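Local atomic coordinates of carbohydrate oxidase (Microdochium nivale, PDB entry 3RJA), a protein that oxidises the C1 hydroxyl of mono-, oligo- and polysaccharides to lactones with a bound FAD, passing the electrons to molecular oxygen to give hydrogen peroxide. Residues I92-Y97 / G102-E107; F214-N219 / P276-L281. All coordinates share one frame; numbering follows the deposited sequence.

Contact 1 (I92-Y97 / G102-E107)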
loop_
_atom_site.group_PDB
_atom_site.type_symbol
_atom_site.label_atom_id
_atom_site.label_comp_id
_atom_site.label_asym_id
_atom_site.label_seq_id
_atom_site.Cartn_x
_atom_site.Cartn_y
_atom_site.Cartn_z
ATOM N N ILE A 92 17.353 7.009 4.978
ATOM C CA ILE A 92 16.743 7.213 3.678
ATOM C C ILE A 92 17.595 6.790 2.487
ATOM O O ILE A 92 17.182 6.979 1.351
ATOM C CB ILE A 92 16.361 8.738 3.491
ATOM C CG1 ILE A 92 17.609 9.627 3.563
ATOM C CG2 ILE A 92 15.299 9.160 4.508
ATOM C CD1 ILE A 92 17.357 11.095 3.090
ATOM N N ASP A 93 18.784 6.255 2.728
ATOM C CA ASP A 93 19.724 6.056 1.617
ATOM C C ASP A 93 19.506 4.784 0.822
ATOM O O ASP A 93 19.166 3.739 1.386
ATOM C CB ASP A 93 21.144 5.997 2.154
ATOM C CG ASP A 93 21.574 7.314 2.786
ATOM O OD1 ASP A 93 20.988 8.367 2.461
ATOM O OD2 ASP A 93 22.490 7.281 3.613
ATOM N N VAL A 94 19.733 4.890 -0.481
ATOM C CA VAL A 94 20.188 3.751 -1.269
ATOM C C VAL A 94 21.651 3.485 -0.897
ATOM O O VAL A 94 22.574 4.250 -1.265
ATOM C CB VAL A 94 20.000 3.989 -2.772
ATOM C CG1 VAL A 94 20.553 2.810 -3.560
ATOM C CG2 VAL A 94 18.491 4.236 -3.073
ATOM N N ILE A 95 21.834 2.448 -0.092
ATOM C CA ILE A 95 23.133 2.081 0.503
ATOM C C ILE A 95 24.128 1.624 -0.565
ATOM O O ILE A 95 25.298 1.976 -0.511
ATOM C CB ILE A 95 22.983 0.938 1.540
ATOM C CG1 ILE A 95 21.994 1.336 2.653
ATOM C CG2 ILE A 95 24.343 0.570 2.163
ATOM C CD1 ILE A 95 21.415 0.102 3.427
ATOM N N SER A 96 23.662 0.832 -1.526
ATOM C CA SER A 96 24.551 0.280 -2.541
ATOM C C SER A 96 23.704 -0.081 -3.744
ATOM O O SER A 96 22.486 -0.275 -3.626
ATOM C CB SER A 96 25.282 -0.963 -2.011
ATOM O OG SER A 96 24.345 -2.022 -1.734
ATOM N N TYR A 97 24.349 -0.141 -4.902
ATOM C CA TYR A 97 23.714 -0.587 -6.110
ATOM C C TYR A 97 24.743 -1.424 -6.850
ATOM O O TYR A 97 25.884 -1.004 -7.021
ATOM C CB TYR A 97 23.235 0.588 -6.976
ATOM C CG TYR A 97 22.759 0.118 -8.330
ATOM C CD1 TYR A 97 21.529 -0.501 -8.465
ATOM C CD2 TYR A 97 23.573 0.251 -9.482
ATOM C CE1 TYR A 97 21.087 -0.992 -9.709
ATOM C CE2 TYR A 97 23.150 -0.227 -10.722
ATOM C CZ TYR A 97 21.899 -0.853 -10.828
ATOM O OH TYR A 97 21.454 -1.338 -12.033
ATOM N N GLY A 102 21.702 -5.306 -10.958
ATOM C CA GLY A 102 20.594 -4.341 -10.878
ATOM C C GLY A 102 19.975 -4.304 -9.481
ATOM O O GLY A 102 18.899 -3.702 -9.273
ATOM N N ILE A 103 20.626 -4.961 -8.519
ATOM C CA ILE A 103 20.086 -5.002 -7.163
ATOM C C ILE A 103 20.562 -3.817 -6.320
ATOM O O ILE A 103 21.758 -3.476 -6.320
ATOM C CB ILE A 103 20.385 -6.359 -6.470
ATOM C CG1 ILE A 103 19.683 -7.499 -7.237
ATOM C CG2 ILE A 103 19.933 -6.346 -5.031
ATOM C CD1 ILE A 103 20.099 -8.920 -6.783
ATOM N N ALA A 104 19.618 -3.206 -5.602
ATOM C CA ALA A 104 19.884 -2.063 -4.714
ATOM C C ALA A 104 19.619 -2.466 -3.287
ATOM O O ALA A 104 18.657 -3.204 -3.019
ATOM C CB ALA A 104 18.946 -0.900 -5.061
ATOM N N HIS A 105 20.442 -1.968 -2.369
ATOM C CA HIS A 105 20.183 -2.157 -0.949
ATOM C C HIS A 105 19.690 -0.806 -0.449
ATOM O O HIS A 105 20.300 0.223 -0.772
ATOM C CB HIS A 105 21.438 -2.616 -0.202
ATOM C CG HIS A 105 21.867 -4.008 -0.552
ATOM N ND1 HIS A 105 22.594 -4.805 0.306
ATOM C CD2 HIS A 105 21.613 -4.770 -1.647
ATOM C CE1 HIS A 105 22.809 -5.976 -0.262
ATOM N NE2 HIS A 105 22.214 -5.987 -1.439
ATOM N N VAL A 106 18.570 -0.821 0.293
ATOM C CA VAL A 106 17.868 0.405 0.702
ATOM C C VAL A 106 17.482 0.435 2.186
ATOM O O VAL A 106 16.983 -0.555 2.751
ATOM C CB VAL A 106 16.595 0.668 -0.190
ATOM C CG1 VAL A 106 16.018 2.088 0.056
ATOM C CG2 VAL A 106 16.964 0.474 -1.679
ATOM N N GLU A 107 17.720 1.579 2.806
ATOM C CA GLU A 107 17.338 1.827 4.202
ATOM C C GLU A 107 15.811 1.906 4.330
ATOM O O GLU A 107 15.142 2.222 3.350
ATOM C CB GLU A 107 18.025 3.106 4.699
ATOM C CG GLU A 107 19.485 2.834 5.070
ATOM C CD GLU A 107 20.215 4.046 5.654
ATOM O OE1 GLU A 107 19.948 5.204 5.268
ATOM O OE2 GLU A 107 21.078 3.823 6.501
HETATM O O HOH W 1 23.351 -3.594 -4.140
#

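Contact 2 (F214-N219 / P276-L281)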
loop_
_atom_site.group_PDB
_atom_site.type_symbol
_atom_site.label_atom_id
_atom_site.label_comp_id
_atom_site.label_asym_id
_atom_site.label_seq_id
_atom_site.Cartn_x
_atom_site.Cartn_y
_atom_site.Cartn_z
ATOM N N PHE A 214 -2.587 7.955 -20.250
ATOM C CA PHE A 214 -3.845 8.029 -20.953
ATOM C C PHE A 214 -5.003 8.174 -19.990
ATOM O O PHE A 214 -4.855 7.948 -18.773
ATOM C CB PHE A 214 -4.016 6.818 -21.893
ATOM C CG PHE A 214 -4.109 5.498 -21.194
ATOM C CD1 PHE A 214 -5.350 4.989 -20.806
ATOM C CD2 PHE A 214 -2.975 4.744 -20.960
ATOM C CE1 PHE A 214 -5.464 3.731 -20.207
ATOM C CE2 PHE A 214 -3.061 3.508 -20.345
ATOM C CZ PHE A 214 -4.302 2.991 -19.957
ATOM N N GLY A 215 -6.152 8.564 -20.543
ATOM C CA GLY A 215 -7.316 8.863 -19.744
ATOM C C GLY A 215 -8.564 8.842 -20.613
ATOM O O GLY A 215 -8.495 9.189 -21.802
ATOM N N VAL A 216 -9.682 8.414 -20.017
ATOM C CA VAL A 216 -10.984 8.389 -20.687
ATOM C C VAL A 216 -12.058 8.907 -19.731
ATOM O O VAL A 216 -12.288 8.312 -18.679
ATOM C CB VAL A 216 -11.391 6.946 -21.135
ATOM C CG1 VAL A 216 -12.755 6.973 -21.821
ATOM C CG2 VAL A 216 -10.315 6.327 -22.053
ATOM N N THR A 217 -12.701 10.017 -20.089
ATOM C CA THR A 217 -13.871 10.489 -19.363
ATOM C C THR A 217 -15.049 9.599 -19.759
ATOM O O THR A 217 -15.455 9.591 -20.919
ATOM C CB THR A 217 -14.161 11.952 -19.738
ATOM O OG1 THR A 217 -12.939 12.698 -19.699
ATOM C CG2 THR A 217 -15.166 12.588 -18.786
ATOM N N LEU A 218 -15.585 8.831 -18.815
ATOM C CA LEU A 218 -16.501 7.753 -19.158
ATOM C C LEU A 218 -17.890 8.250 -19.514
ATOM O O LEU A 218 -18.558 7.656 -20.353
ATOM C CB LEU A 218 -16.584 6.705 -18.040
ATOM C CG LEU A 218 -15.263 5.947 -17.857
ATOM C CD1 LEU A 218 -15.212 5.230 -16.501
ATOM C CD2 LEU A 218 -15.081 4.968 -19.038
ATOM N N ASN A 219 -18.296 9.339 -18.866
ATOM C CA ASN A 219 -19.662 9.856 -18.919
ATOM C C ASN A 219 -20.787 8.847 -18.635
ATOM O O ASN A 219 -21.761 8.800 -19.377
ATOM C CB ASN A 219 -19.901 10.627 -20.221
ATOM C CG ASN A 219 -18.995 11.825 -20.337
ATOM O OD1 ASN A 219 -18.922 12.638 -19.420
ATOM N ND2 ASN A 219 -18.277 11.932 -21.440
ATOM N N PRO A 276 -10.138 -2.373 -28.220
ATOM C CA PRO A 276 -11.142 -3.379 -27.903
ATOM C C PRO A 276 -12.041 -2.962 -26.762
ATOM O O PRO A 276 -13.209 -3.317 -26.777
ATOM C CB PRO A 276 -10.301 -4.623 -27.530
ATOM C CG PRO A 276 -9.068 -4.479 -28.380
ATOM C CD PRO A 276 -8.785 -2.981 -28.308
ATOM N N LEU A 277 -11.511 -2.192 -25.804
ATOM C CA LEU A 277 -12.296 -1.700 -24.674
ATOM C C LEU A 277 -13.149 -0.501 -25.089
ATOM O O LEU A 277 -14.358 -0.450 -24.778
ATOM C CB LEU A 277 -11.401 -1.310 -23.485
ATOM C CG LEU A 277 -12.145 -0.771 -22.223
ATOM C CD1 LEU A 277 -13.400 -1.594 -21.897
ATOM C CD2 LEU A 277 -11.207 -0.729 -20.971
ATOM N N LEU A 278 -12.518 0.473 -25.754
ATOM C CA LEU A 278 -13.242 1.638 -26.296
ATOM C C LEU A 278 -14.444 1.196 -27.144
ATOM O O LEU A 278 -15.517 1.786 -27.030
ATOM C CB LEU A 278 -12.302 2.567 -27.093
ATOM C CG LEU A 278 -11.051 3.079 -26.364
ATOM C CD1 LEU A 278 -10.174 3.924 -27.311
ATOM C CD2 LEU A 278 -11.429 3.903 -25.130
ATOM N N ASP A 279 -14.271 0.130 -27.939
ATOM C CA ASP A 279 -15.387 -0.461 -28.726
ATOM C C ASP A 279 -16.531 -1.024 -27.904
ATOM O O ASP A 279 -17.646 -1.139 -28.411
ATOM C CB ASP A 279 -14.906 -1.569 -29.679
ATOM C CG ASP A 279 -13.955 -1.056 -30.732
ATOM O OD1 ASP A 279 -14.031 0.148 -31.057
ATOM O OD2 ASP A 279 -13.101 -1.843 -31.199
ATOM N N THR A 280 -16.279 -1.386 -26.656
ATOM C CA THR A 280 -17.363 -1.997 -25.847
ATOM C C THR A 280 -17.899 -1.083 -24.748
ATOM O O THR A 280 -18.864 -1.404 -24.074
ATOM C CB THR A 280 -16.920 -3.335 -25.253
ATOM O OG1 THR A 280 -15.632 -3.173 -24.633
ATOM C CG2 THR A 280 -16.799 -4.357 -26.359
ATOM N N LEU A 281 -17.260 0.065 -24.566
ATOM C CA LEU A 281 -17.728 1.062 -23.621
ATOM C C LEU A 281 -19.060 1.664 -24.069
ATOM O O LEU A 281 -19.289 1.811 -25.266
ATOM C CB LEU A 281 -16.671 2.172 -23.459
ATOM C CG LEU A 281 -15.457 1.860 -22.548
ATOM C CD1 LEU A 281 -14.544 3.036 -22.475
ATOM C CD2 LEU A 281 -15.882 1.474 -21.107
#

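Contact 1 (I92-Y97 / G102-E107)
Val94 to Tyr97 and Ile103 to Val106 pair as the two strands of an antiparallel beta hairpin in the FAD-binding domain. Strand 103-106 also pairs with strand 196-206, so strand 94-98 lies outside it. Two residues, Ile95 and Ser96, stand opposite the single His105, which makes a classic beta bulge. Ile95 N bonds to His105 O at 2.8 Å; Ser96 N bonds weakly to the same oxygen at 3.5 Å. His105 N returns a bond to Ser96 O at 2.9 Å. On one face Val94 CG1 lies 4.3 Å from Ala104 CB, and helix 112-123 packs there. Ala104 CB also sits at the edge of the Tyr97 ring, whose hydroxyl reaches Gly102 CA. On the other face Ser96 OG, held between backbone N and carbonyl carbon (chi1 65°), lies 3.3 Å from His105 CB. A water joins this OG to Ile103 O. At the open end Glu107 N meets Asp93 O nearly head-on at 3.0 Å. Glu107 OE1 accepts Asp93 N on its anti side, also at 3.0 Å. The two side chains run side by side, their carboxylate planes 12° apart, with Asp93 OD2 3.7 Å from Glu107 OE1. The backbone N-H probably offsets part of their mutual repulsion.

Contact 2 (F214-N219 / P276-L281)
Val216 and Leu218 meet Leu278 and Leu281 in a small, purely apolar contact. It lies between the end of strand 211-217 with the residue after it and the last turn of helix 267-278 with the loop that follows. All four side chains are buried, yet the two segments bury only 120 Å² between them. The closest packing is at Leu218 and Leu281. Leu218 CD2 lies 4.0 Å from Leu281 CD1 and 4.1 Å from Leu281 CD2, so one methyl meets both branches of the other fork. These two side chains cross at about a right angle. With CG anti to the carbonyl carbon (chi1 -67°), the fork of Leu218 is brought to Leu281. Val216 CG2 meets Leu278 CD2 at 4.1 Å. The approach of Val216 CG1 to Leu281 CD1, at 4.4 Å, is the looser one.

The backbones stay well apart, with Val216 CA 9.1 Å from Leu278 CA. Pro276, Asp279 and Thr280 are exposed, on the side of the segment turned from the strand. The turn there is held by Thr280 N bonding to Leu277 O at 2.8 Å.

Other parts of the fold complete the packing. Tyr285 touches both Val216 and Leu278, and Ile259 of strand 258-264 lies against Val216. Leu277 faces Phe247, Ile259 and helix 223-239. Strand 211-217 runs between strands 286-293 and 258-264, and the end of helix 267-278 packs on one face of this eight-stranded antiparallel sheet.

How the contacts relate
From the N terminus, the chain first makes contact 1, where 92-97 and 102-107 close a short connection of four residues, the first of them still in strand 94-98. Contact 2, 214-219 with 276-281, closes a much longer loop of 56 residues that holds helix 223-239, strands 245-251 and 258-264 and most of helix 267-278. The loops are in series and neither nest nor cross. Contact 1 belongs to the FAD-binding domain and its six-stranded sheet. Contact 2 joins helix 267-278 and the loop after it to the separate eight-stranded sheet. Strand 196-206 of the first sheet leads to strand 211-217 of the second. The contact centres are about 40 Å apart, their nearest atoms about 26 Å.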